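Isomaltodextranase (Arthrobacter globiformis, PDB 5AWO) hydrolyses (1->6)-alpha-D-glucosidic linkages in polysaccharides, removing successive isomaltose units from the non-reducing ends of the chains. Local coordinates at residues R379-F384 with G488-H493; A478-W483 with D497-V502. One frame throughout, in Å; residues are numbered along the deposited sequence.

Contact 1: R379-F384 with G488-H493; sequences RSATPF and GFNYNH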
ATOM      1  N   ARG A 379      14.957 -13.956  -3.222  1.00 19.22           N
ATOM      2  CA  ARG A 379      15.889 -15.089  -3.231  1.00 20.64           C
ATOM      3  C   ARG A 379      15.502 -16.113  -4.313  1.00 21.82           C
ATOM      4  O   ARG A 379      16.357 -16.881  -4.778  1.00 24.87           O
ATOM      5  CB  ARG A 379      15.995 -15.706  -1.827  1.00 22.36           C
ATOM      6  CG  ARG A 379      16.470 -14.673  -0.801  1.00 22.54           C
ATOM      7  CD  ARG A 379      16.823 -15.233   0.563  1.00 22.67           C
ATOM      8  NE  ARG A 379      15.657 -15.637   1.350  1.00 21.70           N
ATOM      9  CZ  ARG A 379      15.667 -15.897   2.651  1.00 22.59           C
ATOM     10  NH1 ARG A 379      16.791 -15.777   3.362  1.00 22.62           N
ATOM     11  NH2 ARG A 379      14.535 -16.238   3.261  1.00 21.86           N
ATOM     12  N   SER A 380      14.234 -16.135  -4.724  1.00 19.60           N
ATOM     13  CA  SER A 380      13.794 -16.969  -5.841  1.00 19.36           C
ATOM     14  C   SER A 380      12.481 -16.432  -6.388  1.00 19.77           C
ATOM     15  O   SER A 380      11.918 -15.474  -5.844  1.00 18.43           O
ATOM     16  CB  SER A 380      13.662 -18.421  -5.421  1.00 19.73           C
ATOM     17  OG  SER A 380      12.414 -18.669  -4.790  1.00 20.19           O
ATOM     18  N   ALA A 381      12.004 -17.018  -7.485  1.00 19.03           N
ATOM     19  CA  ALA A 381      10.752 -16.616  -8.116  1.00 18.58           C
ATOM     20  C   ALA A 381       9.502 -17.211  -7.474  1.00 18.08           C
ATOM     21  O   ALA A 381       8.396 -16.741  -7.737  1.00 19.98           O
ATOM     22  CB  ALA A 381      10.781 -17.005  -9.601  1.00 18.67           C
ATOM     23  N   THR A 382       9.666 -18.224  -6.644  1.00 18.25           N
ATOM     24  CA  THR A 382       8.541 -18.964  -6.061  1.00 18.40           C
ATOM     25  C   THR A 382       7.730 -18.029  -5.176  1.00 17.37           C
ATOM     26  O   THR A 382       8.299 -17.296  -4.361  1.00 17.66           O
ATOM     27  CB  THR A 382       9.042 -20.144  -5.217  1.00 19.15           C
ATOM     28  OG1 THR A 382       9.970 -20.919  -5.999  1.00 20.66           O
ATOM     29  CG2 THR A 382       7.912 -21.046  -4.735  1.00 19.64           C
ATOM     30  N   PRO A 383       6.409 -18.024  -5.338  1.00 16.79           N
ATOM     31  CA  PRO A 383       5.612 -17.234  -4.401  1.00 16.16           C
ATOM     32  C   PRO A 383       5.982 -17.550  -2.965  1.00 15.81           C
ATOM     33  O   PRO A 383       6.164 -18.693  -2.599  1.00 16.23           O
ATOM     34  CB  PRO A 383       4.183 -17.670  -4.702  1.00 17.40           C
ATOM     35  CG  PRO A 383       4.210 -18.052  -6.155  1.00 17.94           C
ATOM     36  CD  PRO A 383       5.550 -18.750  -6.299  1.00 17.57           C
ATOM     37  N   PHE A 384       6.064 -16.496  -2.159  1.00 15.24           N
ATOM     38  CA  PHE A 384       6.389 -16.625  -0.731  1.00 15.62           C
ATOM     39  C   PHE A 384       5.353 -17.482  -0.006  1.00 15.58           C
ATOM     40  O   PHE A 384       5.687 -18.156   0.967  1.00 16.14           O
ATOM     41  CB  PHE A 384       6.496 -15.223  -0.130  1.00 15.34           C
ATOM     42  CG  PHE A 384       7.100 -15.160   1.253  1.00 14.98           C
ATOM     43  CD1 PHE A 384       8.464 -15.354   1.463  1.00 15.52           C
ATOM     44  CD2 PHE A 384       6.309 -14.808   2.361  1.00 14.72           C
ATOM     45  CE1 PHE A 384       8.992 -15.267   2.728  1.00 15.86           C
ATOM     46  CE2 PHE A 384       6.852 -14.713   3.631  1.00 15.22           C
ATOM     47  CZ  PHE A 384       8.204 -14.955   3.814  1.00 15.46           C
ATOM     48  N   GLY A 488       7.325 -10.254 -12.984  1.00 17.59           N
ATOM     49  CA  GLY A 488       7.817 -10.682 -11.671  1.00 17.91           C
ATOM     50  C   GLY A 488       9.287 -10.962 -11.642  1.00 18.10           C
ATOM     51  O   GLY A 488       9.982 -10.798 -12.635  1.00 18.95           O
ATOM     52  N   PHE A 489       9.769 -11.363 -10.473  1.00 17.61           N
ATOM     53  CA  PHE A 489      11.182 -11.593 -10.263  1.00 16.96           C
ATOM     54  C   PHE A 489      11.677 -12.919 -10.804  1.00 17.40           C
ATOM     55  O   PHE A 489      11.053 -13.949 -10.602  1.00 18.75           O
ATOM     56  CB  PHE A 489      11.462 -11.592  -8.758  1.00 16.51           C
ATOM     57  CG  PHE A 489      12.891 -11.895  -8.404  1.00 16.09           C
ATOM     58  CD1 PHE A 489      13.817 -10.874  -8.408  1.00 16.58           C
ATOM     59  CD2 PHE A 489      13.299 -13.182  -8.077  1.00 15.82           C
ATOM     60  CE1 PHE A 489      15.150 -11.132  -8.096  1.00 16.48           C
ATOM     61  CE2 PHE A 489      14.634 -13.440  -7.762  1.00 16.78           C
ATOM     62  CZ  PHE A 489      15.540 -12.404  -7.755  1.00 16.46           C
ATOM     63  N   ASN A 490      12.857 -12.915 -11.421  1.00 18.07           N
ATOM     64  CA  ASN A 490      13.527 -14.189 -11.596  1.00 18.90           C
ATOM     65  C   ASN A 490      15.044 -14.000 -11.576  1.00 18.86           C
ATOM     66  O   ASN A 490      15.523 -12.883 -11.511  1.00 19.43           O
ATOM     67  CB  ASN A 490      13.069 -14.891 -12.894  1.00 19.94           C
ATOM     68  CG  ASN A 490      12.940 -16.387 -12.729  1.00 20.45           C
ATOM     69  OD1 ASN A 490      13.730 -17.009 -12.034  1.00 19.29           O
ATOM     70  ND2 ASN A 490      11.920 -16.980 -13.358  1.00 21.52           N
ATOM     71  N   TYR A 491      15.755 -15.120 -11.631  1.00 20.90           N
ATOM     72  CA  TYR A 491      17.217 -15.127 -11.557  1.00 23.21           C
ATOM     73  C   TYR A 491      17.784 -16.317 -12.300  1.00 24.22           C
ATOM     74  O   TYR A 491      18.920 -16.719 -12.048  1.00 24.97           O
ATOM     75  CB  TYR A 491      17.703 -15.118 -10.093  1.00 24.74           C
ATOM     76  CG  TYR A 491      17.533 -16.405  -9.283  1.00 25.89           C
ATOM     77  CD1 TYR A 491      16.329 -17.106  -9.271  1.00 27.11           C
ATOM     78  CD2 TYR A 491      18.572 -16.898  -8.480  1.00 29.77           C
ATOM     79  CE1 TYR A 491      16.166 -18.261  -8.532  1.00 28.46           C
ATOM     80  CE2 TYR A 491      18.415 -18.069  -7.726  1.00 30.60           C
ATOM     81  CZ  TYR A 491      17.198 -18.733  -7.741  1.00 31.85           C
ATOM     82  OH  TYR A 491      17.016 -19.890  -6.998  1.00 34.73           O
ATOM     83  N   ASN A 492      17.002 -16.855 -13.237  1.00 24.23           N
ATOM     84  CA  ASN A 492      17.293 -18.170 -13.794  1.00 25.34           C
ATOM     85  C   ASN A 492      18.086 -18.145 -15.095  1.00 27.01           C
ATOM     86  O   ASN A 492      18.205 -19.187 -15.741  1.00 27.70           O
ATOM     87  CB  ASN A 492      16.017 -19.000 -13.927  1.00 25.02           C
ATOM     88  CG  ASN A 492      15.014 -18.413 -14.885  1.00 23.30           C
ATOM     89  OD1 ASN A 492      14.997 -17.206 -15.165  1.00 22.36           O
ATOM     90  ND2 ASN A 492      14.128 -19.280 -15.386  1.00 25.16           N
ATOM     91  N   HIS A 493      18.621 -16.980 -15.454  1.00 26.13           N
ATOM     92  CA  HIS A 493      19.590 -16.853 -16.546  1.00 27.52           C
ATOM     93  C   HIS A 493      20.755 -16.003 -16.043  1.00 28.65           C
ATOM     94  O   HIS A 493      20.554 -14.843 -15.685  1.00 28.53           O
ATOM     95  CB  HIS A 493      18.945 -16.206 -17.775  1.00 28.29           C
ATOM     96  CG  HIS A 493      17.766 -16.967 -18.297  1.00 27.56           C
ATOM     97  ND1 HIS A 493      17.872 -18.253 -18.789  1.00 27.07           N
ATOM     98  CD2 HIS A 493      16.456 -16.630 -18.401  1.00 28.14           C
ATOM     99  CE1 HIS A 493      16.675 -18.677 -19.162  1.00 28.51           C
ATOM    100  NE2 HIS A 493      15.801 -17.713 -18.939  1.00 27.48           N
TER
HETATM  101  O   HOH W   1      17.377 -19.074  -3.863  1.00 47.10           O

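Contact 2: A478-W483 with D497-V502; sequences AAFAAW and DGNGFV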
ATOM      1  N   ALA A 478      15.312  -3.197 -11.977  1.00 20.94           N
ATOM      2  CA  ALA A 478      13.919  -3.598 -12.174  1.00 20.15           C
ATOM      3  C   ALA A 478      13.421  -4.489 -11.041  1.00 20.03           C
ATOM      4  O   ALA A 478      12.221  -4.470 -10.723  1.00 18.38           O
ATOM      5  CB  ALA A 478      13.760  -4.317 -13.517  1.00 20.85           C
ATOM      6  N   ALA A 479      14.326  -5.245 -10.428  1.00 19.01           N
ATOM      7  CA  ALA A 479      13.956  -6.202  -9.370  1.00 19.39           C
ATOM      8  C   ALA A 479      13.490  -5.501  -8.093  1.00 19.21           C
ATOM      9  O   ALA A 479      12.900  -6.162  -7.242  1.00 18.96           O
ATOM     10  CB  ALA A 479      15.088  -7.157  -9.063  1.00 20.38           C
ATOM     11  N   PHE A 480      13.764  -4.207  -7.975  1.00 17.81           N
ATOM     12  CA  PHE A 480      13.278  -3.414  -6.834  1.00 17.73           C
ATOM     13  C   PHE A 480      12.190  -2.422  -7.187  1.00 17.65           C
ATOM     14  O   PHE A 480      11.774  -1.655  -6.342  1.00 17.28           O
ATOM     15  CB  PHE A 480      14.462  -2.730  -6.134  1.00 17.37           C
ATOM     16  CG  PHE A 480      15.231  -3.663  -5.259  1.00 17.50           C
ATOM     17  CD1 PHE A 480      14.778  -3.924  -3.971  1.00 17.12           C
ATOM     18  CD2 PHE A 480      16.366  -4.322  -5.705  1.00 17.58           C
ATOM     19  CE1 PHE A 480      15.427  -4.807  -3.148  1.00 18.19           C
ATOM     20  CE2 PHE A 480      17.030  -5.205  -4.871  1.00 18.33           C
ATOM     21  CZ  PHE A 480      16.551  -5.463  -3.603  1.00 18.19           C
ATOM     22  N   ALA A 481      11.722  -2.419  -8.450  1.00 18.03           N
ATOM     23  CA  ALA A 481      10.671  -1.539  -8.912  1.00 17.06           C
ATOM     24  C   ALA A 481       9.292  -2.166  -8.700  1.00 15.92           C
ATOM     25  O   ALA A 481       9.183  -3.161  -7.998  1.00 16.45           O
ATOM     26  CB  ALA A 481      10.900  -1.196 -10.390  1.00 18.21           C
ATOM     27  N   ALA A 482       8.265  -1.531  -9.271  1.00 16.12           N
ATOM     28  CA  ALA A 482       6.896  -1.998  -9.184  1.00 16.61           C
ATOM     29  C   ALA A 482       6.569  -2.899 -10.357  1.00 16.96           C
ATOM     30  O   ALA A 482       6.865  -2.539 -11.497  1.00 17.72           O
ATOM     31  CB  ALA A 482       5.937  -0.822  -9.129  1.00 16.84           C
ATOM     32  N   TRP A 483       5.924  -4.022 -10.086  1.00 16.36           N
ATOM     33  CA  TRP A 483       5.545  -5.020 -11.077  1.00 16.68           C
ATOM     34  C   TRP A 483       4.035  -5.128 -11.183  1.00 17.74           C
ATOM     35  O   TRP A 483       3.345  -5.159 -10.168  1.00 16.97           O
ATOM     36  CB  TRP A 483       6.067  -6.406 -10.724  1.00 16.33           C
ATOM     37  CG  TRP A 483       7.502  -6.450 -10.303  1.00 15.60           C
ATOM     38  CD1 TRP A 483       8.509  -5.664 -10.763  1.00 16.28           C
ATOM     39  CD2 TRP A 483       8.076  -7.301  -9.310  1.00 15.79           C
ATOM     40  NE1 TRP A 483       9.681  -5.976 -10.129  1.00 16.73           N
ATOM     41  CE2 TRP A 483       9.450  -6.997  -9.247  1.00 15.97           C
ATOM     42  CE3 TRP A 483       7.574  -8.323  -8.494  1.00 15.82           C
ATOM     43  CZ2 TRP A 483      10.315  -7.625  -8.356  1.00 15.83           C
ATOM     44  CZ3 TRP A 483       8.428  -8.947  -7.624  1.00 15.51           C
ATOM     45  CH2 TRP A 483       9.802  -8.611  -7.574  1.00 15.87           C
ATOM     46  N   ASP A 497      22.950  -7.992 -13.523  1.00 22.65           N
ATOM     47  CA  ASP A 497      23.447  -7.157 -12.423  1.00 23.05           C
ATOM     48  C   ASP A 497      22.498  -7.292 -11.229  1.00 24.21           C
ATOM     49  O   ASP A 497      21.285  -7.333 -11.400  1.00 22.50           O
ATOM     50  CB  ASP A 497      23.529  -5.693 -12.866  1.00 23.83           C
ATOM     51  CG  ASP A 497      24.572  -5.466 -13.989  1.00 24.59           C
ATOM     52  OD1 ASP A 497      25.640  -6.105 -13.933  1.00 27.38           O
ATOM     53  OD2 ASP A 497      24.294  -4.641 -14.882  1.00 25.42           O
ATOM     54  N   GLY A 498      23.047  -7.382 -10.027  1.00 23.02           N
ATOM     55  CA  GLY A 498      22.220  -7.494  -8.826  1.00 23.60           C
ATOM     56  C   GLY A 498      21.738  -8.901  -8.506  1.00 23.16           C
ATOM     57  O   GLY A 498      22.407  -9.872  -8.823  1.00 25.89           O
ATOM     58  N   ASN A 499      20.580  -8.988  -7.854  1.00 23.53           N
ATOM     59  CA  ASN A 499      20.046 -10.255  -7.329  1.00 22.38           C
ATOM     60  C   ASN A 499      19.183 -11.001  -8.366  1.00 20.06           C
ATOM     61  O   ASN A 499      18.832 -12.148  -8.144  1.00 19.68           O
ATOM     62  CB  ASN A 499      19.211 -10.015  -6.033  1.00 23.48           C
ATOM     63  CG  ASN A 499      17.959  -9.209  -6.263  1.00 23.29           C
ATOM     64  OD1 ASN A 499      17.964  -8.231  -6.963  1.00 24.11           O
ATOM     65  ND2 ASN A 499      16.852  -9.578  -5.554  1.00 25.13           N
ATOM     66  N   GLY A 500      18.853 -10.328  -9.473  1.00 21.31           N
ATOM     67  CA  GLY A 500      17.991 -10.909 -10.499  1.00 20.34           C
ATOM     68  C   GLY A 500      17.490  -9.871 -11.481  1.00 19.09           C
ATOM     69  O   GLY A 500      18.124  -8.826 -11.697  1.00 20.66           O
ATOM     70  N   PHE A 501      16.315 -10.136 -12.047  1.00 18.69           N
ATOM     71  CA  PHE A 501      15.744  -9.320 -13.086  1.00 19.36           C
ATOM     72  C   PHE A 501      14.239  -9.519 -13.106  1.00 18.28           C
ATOM     73  O   PHE A 501      13.702 -10.295 -12.310  1.00 17.98           O
ATOM     74  CB  PHE A 501      16.356  -9.691 -14.463  1.00 19.12           C
ATOM     75  CG  PHE A 501      16.307 -11.156 -14.774  1.00 19.24           C
ATOM     76  CD1 PHE A 501      15.195 -11.736 -15.398  1.00 19.42           C
ATOM     77  CD2 PHE A 501      17.369 -11.962 -14.438  1.00 19.29           C
ATOM     78  CE1 PHE A 501      15.174 -13.090 -15.682  1.00 19.89           C
ATOM     79  CE2 PHE A 501      17.355 -13.312 -14.710  1.00 19.90           C
ATOM     80  CZ  PHE A 501      16.249 -13.891 -15.333  1.00 20.88           C
ATOM     81  N   VAL A 502      13.557  -8.835 -14.019  1.00 19.90           N
ATOM     82  CA  VAL A 502      12.131  -9.035 -14.179  1.00 19.31           C
ATOM     83  C   VAL A 502      11.829  -9.857 -15.423  1.00 20.31           C
ATOM     84  O   VAL A 502      12.330  -9.530 -16.496  1.00 21.72           O
ATOM     85  CB  VAL A 502      11.403  -7.683 -14.225  1.00 19.38           C
ATOM     86  CG1 VAL A 502       9.951  -7.849 -14.685  1.00 19.69           C
ATOM     87  CG2 VAL A 502      11.443  -7.052 -12.846  1.00 19.26           C
TER
HETATM   88  O   HOH W   2      14.237  -7.602  -4.873  1.00 21.57           O
HETATM   89  O   HOH W   3      16.749  -6.115 -11.663  1.00 25.72           O

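Contact 1: R379-F384 with G488-H493
R379 to A381 pass by F489 to Y491 with their end-to-end directions 112° apart. A381 and N490 come nearest in the backbone, 5.1 Å between their CA atoms. The segment 379-384 is a loop that leaves strand 375-378. The other segment begins on strand 488-490 and then turns away from it.

The methyl of A381 sits against backbone: its CB is 3.2 Å from F489 O. The amide end of N490 lies beside the same methyl. Two hydrogen bonds hold that amide: N490 OD1 accepts from Y491 N at 2.8 Å, on a lone pair in the carbonyl plane, and N490 ND2 is hydrogen-bonded to D503 OD2.

F489 starts its side chain toward the loop. CG is anti to the backbone N (chi1 177°), and the ring brings CD2 to 3.5 Å from S380 O. The F489 ring also meets that of Y378, on strand 375-378. The contact thus joins the GH27 C-terminal beta domain to the CBM35 carbohydrate-binding module, near the surface.

The Y491 ring lies beside R379 and S380, where the loop begins. R379 O lies over one face of its ring, near the rim, 3.6 Å from CZ. S380 CA is 3.8 Å from Y491 CE1. Water 1 donates to R379 O at 2.6 Å and also forms a hydrogen bond with Y491 OH at 3.3 Å.

Contact 2: A478-W483 with D497-V502
A478 opens a short 3-10 segment, and its methyl faces V502. The two side chains meet through A478 CB and V502 CG2, 3.6 Å apart. The carbonyl O of A478 lies against V502 CG2 as well and accepts two protein donors from opposite faces of its plane. One is the backbone N-H of A481, which closes the 3-10 turn. The other is the indole N-H of W483, with NE1 3.0 Å from A478 O and an N-H...O angle of 173°.

A479 points its methyl across at N499, CB to OD1 3.7 Å. Its backbone is tied over by water: water 3 accepts from A479 N at 2.9 Å and lies 3.0 Å from G500 O, one of several acceptors within its reach. Water 2 receives a weak bond from N499 ND2 and donates to A479 O.

This interior belongs to the beta-sandwich of the CBM35 module. Strand 482-484 is an edge of one sheet, and strand 501-505 belongs to another.

F480 meets N499 obliquely, CE2 to OD1 3.8 Å. The ring and amide planes are 31° apart. Water 2 also sits over one face of this ring. N499 ND2 is hydrogen-bonded to Y378 O outside the module.

W483 comes back toward V502. With CG anti to the carbonyl carbon (chi1 -46°), the indole turns back toward the 3-10 turn; NE1 reaches A478 O and comes to 3.4 Å from V502 CG2. A478 O lies in the indole plane, so the bond fixes how the ring is turned. A leucine here has no N-H to offer, and would probably leave the A478 carbonyl less firmly held and open a gap beside V502 CG2. K375 makes a cation-pi contact with the indole, and Y378 meets it edge-to-face.

The centres of contacts 1 and 2 are about 10 Å apart, on the same side of the chain's centre. Three of the four segments belong to the carbohydrate-binding module, in the order 478-483, 488-493 and 497-502. The loop 379-384 comes about a hundred residues earlier, from the preceding beta domain. Strands 488-490 and 501-505 are antiparallel neighbours in one sheet and link the contacts directly: N490 N is 2.9 Å from F501 O, a probable hydrogen bond. F489 CZ also packs at 3.3 Å from N499 O. Contact 1 is at the surface between domains, while contact 2 is buried. Both lie away from the catalytic residues, and contact 1 bears on how the module is seated.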